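Local structure of putative sugar ABC transporter, substrate-binding protein (Clostridium phytofermentans, 4WZZ) at residues Ser188-Thr191 against Asn192-Ala195; Asp222-Gln225 against Ala226-Gln230. The protein binds L-rhamnose between its two lobes and probably serves as the extracellular solute-binding component of an ABC sugar transporter. All blocks are in the same frame, centred on the assembly; numbering follows the deposited sequence.

Contact 1 of 2, residues Ser188-Thr191 against Asn192-Ala195; sequences STAT and NQNA. With RAM (alpha-L-rhamnopyranose), chain B.
Asn194 N reaches back to Ala190 O over 3.0 Å and Ala195 N to Thr191 O, the first two i to i+4 bonds of helix 191-203, with Ala190 as its N-cap residue. Ahead of them the chain 188-190 runs as a loop, and the side chain of Asn194 folds back along it. The amide of Asn194 gives ND2 to Ser188 O at 2.9 Å with an angle of 166° at the hydrogen. Ser188 O lies in the plane of that amide, whereas ND2 stands above the plane of the Ser188 carbonyl. The loop is thereby tied to the first turn by a side chain as well as by backbone.

The two residues before it, Asn192 and Gln193, turn their amides to the sugar. Asn192 has CG between its backbone N and carbonyl carbon (chi1 54°), which brings OD1 close to its own helix end: Gln193 N donates to OD1 at 2.9 Å in a bent bond, from above the amide plane. Lys62 NZ also bonds to OD1; with OD1 taken by these donors, ND2 is the end that faces rhamnose O3, at 2.9 Å. Gln193, bent at chi2 (88°), carries NE2 to rhamnose O2 at 3.0 Å in a nearly straight bond, and the same NE2 also donates to Pro247 O. Its OE1 lies against the buried Ala190 CB, at 3.2 Å, a close approach. Thr191 OG1 is bonded to Ala145 O and Thr122 OG1, linking the start of the helix to loops across from it.

Two consecutive amide side chains at a helix N terminus, each giving an N-H to a different sugar hydroxyl, form part of the rhamnose pocket of this member of the periplasmic-binding-protein family.

Contact 2 of 2, residues Asp222-Gln225 against Ala226-Gln230; sequences DEYQ and ASCDQ. With RAM (alpha-L-rhamnopyranose), chain B.
Gln225 runs alongside the helix to meet Asp229 one turn on. Its CB lies 3.2 Å from Ala226 N, and CG, anti to the backbone N (chi1 -171°), heads along the helix and remains 4.1 Å from Asp229 OD2. A bend at chi2 (59°) swings CD aside, and from it NE2 points on toward the carboxylate and donates to Asp229 OD1 at 2.9 Å. That oxygen lies in the amide plane of Gln225, but NE2 approaches from above the carboxylate plane, the two flat groups being 49° apart. A backbone bond from Asp229 N to Gln225 O joins the same two residues.

Tyr224 and Cys228, also four apart, make a sulfur-aromatic contact: SG stands over one face of the ring, 4.0 Å from its centroid and displaced toward the CZ side.

At the N-cap, Glu223 O takes two bonds from Ser227, one from the backbone N at 2.9 Å and one from OG at 2.7 Å, arriving from opposite faces of the carbonyl plane. A water donates to Ser227 OG and accepts from Asp222 N, so the water bridges the serine to the residue before the cap. A second water joins Glu223 OE1 to Ala226 N in the first turn. Asp222 itself extends the other way, its OD2 accepting from rhamnose O2 at 2.6 Å while OD1 bonds to Thr248 OG1.

Helix 224-237 thus starts two residues after the ligand-binding Asp222, which follows edge strand 212-219 of the four-stranded parallel sheet, with Glu223 as N-cap between. One side of its first turn packs on helix 249-261, with Tyr224 against Met253 and Lys257 and both Ser227 and Cys228 against Ala254.

From the N terminus, strand 179-185 leads into the loop of contact 1, which closes as helix 191-203 begins; the chain then crosses to edge strand 212-219, and contact 2 follows at the start of helix 224-237. The two are in series, neither nested nor crossed, with centres about 16 Å apart and nearest atoms about 5 Å apart without touching. Each follows a strand of the same four-stranded parallel sheet, and these two strands are neighbours in it. Rhamnose joins them: its O2 both accepts from contact 1 and donates to contact 2, while Lys62, Asn66, Asp143 and Thr249 supply further bonds.

Contact 1 of 2, residues Ser188-Thr191 against Asn192-Ala195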
# COMPACT_ATOMS: atom_id res chain seq x y z
N SER A 188 -10.86 0.66 7.88
CA SER A 188 -11.97 1.16 7.08
C SER A 188 -11.74 2.58 6.57
O SER A 188 -12.40 3.03 5.65
CB SER A 188 -13.27 1.09 7.89
OG SER A 188 -13.23 2.01 8.98
N THR A 189 -10.80 3.30 7.20
CA THR A 189 -10.47 4.65 6.81
C THR A 189 -9.24 4.77 5.91
O THR A 189 -8.93 5.87 5.44
CB THR A 189 -10.19 5.49 8.07
OG1 THR A 189 -9.20 4.82 8.87
CG2 THR A 189 -11.47 5.65 8.89
N ALA A 190 -8.56 3.66 5.64
CA ALA A 190 -7.31 3.70 4.89
C ALA A 190 -7.56 4.12 3.46
O ALA A 190 -8.31 3.49 2.72
CB ALA A 190 -6.63 2.34 4.92
N THR A 191 -6.92 5.20 3.06
CA THR A 191 -7.13 5.74 1.73
C THR A 191 -6.82 4.75 0.64
O THR A 191 -7.58 4.64 -0.32
CB THR A 191 -6.26 7.01 1.53
OG1 THR A 191 -6.39 7.82 2.69
CG2 THR A 191 -6.70 7.75 0.28
N ASN A 192 -5.69 4.05 0.76
CA ASN A 192 -5.30 3.15 -0.33
C ASN A 192 -6.26 1.98 -0.50
O ASN A 192 -6.74 1.74 -1.62
CB ASN A 192 -3.83 2.69 -0.26
CG ASN A 192 -3.43 2.06 1.05
OD1 ASN A 192 -4.19 2.03 2.03
ND2 ASN A 192 -2.19 1.57 1.10
N GLN A 193 -6.56 1.25 0.56
CA GLN A 193 -7.51 0.14 0.38
C GLN A 193 -8.83 0.67 -0.12
O GLN A 193 -9.46 0.07 -0.97
CB GLN A 193 -7.73 -0.67 1.65
CG GLN A 193 -6.65 -1.72 1.88
CD GLN A 193 -5.45 -1.23 2.65
OE1 GLN A 193 -5.51 -0.21 3.35
NE2 GLN A 193 -4.36 -1.99 2.60
N ASN A 194 -9.28 1.80 0.41
CA ASN A 194 -10.56 2.30 -0.05
C ASN A 194 -10.55 2.64 -1.55
O ASN A 194 -11.54 2.42 -2.26
CB ASN A 194 -10.99 3.50 0.79
CG ASN A 194 -11.47 3.09 2.18
OD1 ASN A 194 -11.74 1.91 2.44
ND2 ASN A 194 -11.57 4.06 3.07
N ALA A 195 -9.42 3.18 -2.04
CA ALA A 195 -9.28 3.48 -3.46
C ALA A 195 -9.24 2.21 -4.31
O ALA A 195 -9.87 2.16 -5.39
CB ALA A 195 -8.04 4.34 -3.70
C1 RAM B . -0.44 -3.14 4.16
C2 RAM B . -0.67 -1.64 4.32
C3 RAM B . -0.15 -0.84 3.13
C4 RAM B . -0.62 -1.45 1.81
C5 RAM B . -0.29 -2.94 1.77
C6 RAM B . -0.83 -3.61 0.52
O1 RAM B . 0.91 -3.40 4.29
O2 RAM B . -2.05 -1.48 4.48
O3 RAM B . -0.60 0.50 3.30
O4 RAM B . 0.01 -0.79 0.73
O5 RAM B . -0.84 -3.60 2.88

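Contact 2 of 2, residues Asp222-Gln225 against Ala226-Gln230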
# COMPACT_ATOMS: atom_id res chain seq x y z
N ASP A 222 -5.26 -3.96 9.48
CA ASP A 222 -3.83 -4.18 9.39
C ASP A 222 -3.24 -4.81 10.66
O ASP A 222 -2.05 -4.65 11.01
CB ASP A 222 -3.09 -2.89 8.99
CG ASP A 222 -2.88 -2.77 7.50
OD1 ASP A 222 -2.90 -3.83 6.78
OD2 ASP A 222 -2.65 -1.62 7.04
N GLU A 223 -4.07 -5.61 11.33
CA GLU A 223 -3.67 -6.33 12.53
C GLU A 223 -3.86 -7.80 12.27
O GLU A 223 -4.88 -8.22 11.71
CB GLU A 223 -4.54 -5.90 13.71
CG GLU A 223 -4.42 -4.45 14.05
CD GLU A 223 -5.22 -4.01 15.29
OE1 GLU A 223 -5.77 -4.88 16.02
OE2 GLU A 223 -5.29 -2.78 15.51
N TYR A 224 -2.87 -8.60 12.68
CA TYR A 224 -2.91 -10.04 12.47
C TYR A 224 -4.15 -10.68 13.10
O TYR A 224 -4.91 -11.36 12.41
CB TYR A 224 -1.64 -10.64 13.04
CG TYR A 224 -1.53 -12.14 12.94
CD1 TYR A 224 -1.20 -12.75 11.73
CD2 TYR A 224 -1.71 -12.96 14.06
CE1 TYR A 224 -1.08 -14.13 11.63
CE2 TYR A 224 -1.59 -14.34 13.97
CZ TYR A 224 -1.28 -14.91 12.73
OH TYR A 224 -1.15 -16.27 12.58
N GLN A 225 -4.36 -10.47 14.39
CA GLN A 225 -5.43 -11.17 15.09
C GLN A 225 -6.80 -10.74 14.55
O GLN A 225 -7.66 -11.59 14.24
CB GLN A 225 -5.35 -10.99 16.60
CG GLN A 225 -6.31 -11.90 17.37
CD GLN A 225 -6.08 -13.38 17.12
OE1 GLN A 225 -4.97 -13.91 17.31
NE2 GLN A 225 -7.14 -14.08 16.69
N ALA A 226 -7.01 -9.44 14.39
CA ALA A 226 -8.26 -8.95 13.84
C ALA A 226 -8.48 -9.51 12.44
O ALA A 226 -9.60 -9.86 12.07
CB ALA A 226 -8.27 -7.43 13.81
N SER A 227 -7.42 -9.63 11.66
CA SER A 227 -7.57 -10.13 10.30
C SER A 227 -7.90 -11.63 10.29
O SER A 227 -8.72 -12.08 9.49
CB SER A 227 -6.34 -9.84 9.47
OG SER A 227 -6.17 -8.45 9.30
N CYS A 228 -7.32 -12.38 11.21
CA CYS A 228 -7.70 -13.80 11.37
C CYS A 228 -9.17 -13.91 11.76
O CYS A 228 -9.92 -14.72 11.18
CB CYS A 228 -6.83 -14.51 12.42
SG CYS A 228 -5.11 -14.78 11.90
N ASP A 229 -9.58 -13.11 12.73
CA ASP A 229 -10.96 -13.14 13.21
C ASP A 229 -11.95 -12.79 12.10
O ASP A 229 -12.99 -13.43 11.97
CB ASP A 229 -11.15 -12.19 14.40
CG ASP A 229 -10.39 -12.64 15.67
OD1 ASP A 229 -9.90 -13.78 15.74
OD2 ASP A 229 -10.29 -11.82 16.61
N GLN A 230 -11.63 -11.79 11.29
CA GLN A 230 -12.51 -11.40 10.19
C GLN A 230 -12.53 -12.45 9.09
O GLN A 230 -13.55 -12.63 8.44
CB GLN A 230 -12.14 -10.02 9.64
CG GLN A 230 -12.44 -8.90 10.61
CD GLN A 230 -13.89 -8.88 11.06
OE1 GLN A 230 -14.81 -8.95 10.26
NE2 GLN A 230 -14.10 -8.82 12.38
C1 RAM B . -0.44 -3.14 4.16
C2 RAM B . -0.67 -1.64 4.32
C3 RAM B . -0.15 -0.84 3.13
C4 RAM B . -0.62 -1.45 1.81
C5 RAM B . -0.29 -2.94 1.77
C6 RAM B . -0.83 -3.61 0.52
O1 RAM B . 0.91 -3.40 4.29
O2 RAM B . -2.05 -1.48 4.48
O3 RAM B . -0.60 0.50 3.30
O4 RAM B . 0.01 -0.79 0.73
O5 RAM B . -0.84 -3.60 2.88
O HOH W 1 -6.21 -6.13 7.70
O HOH W 2 -5.83 -7.48 16.33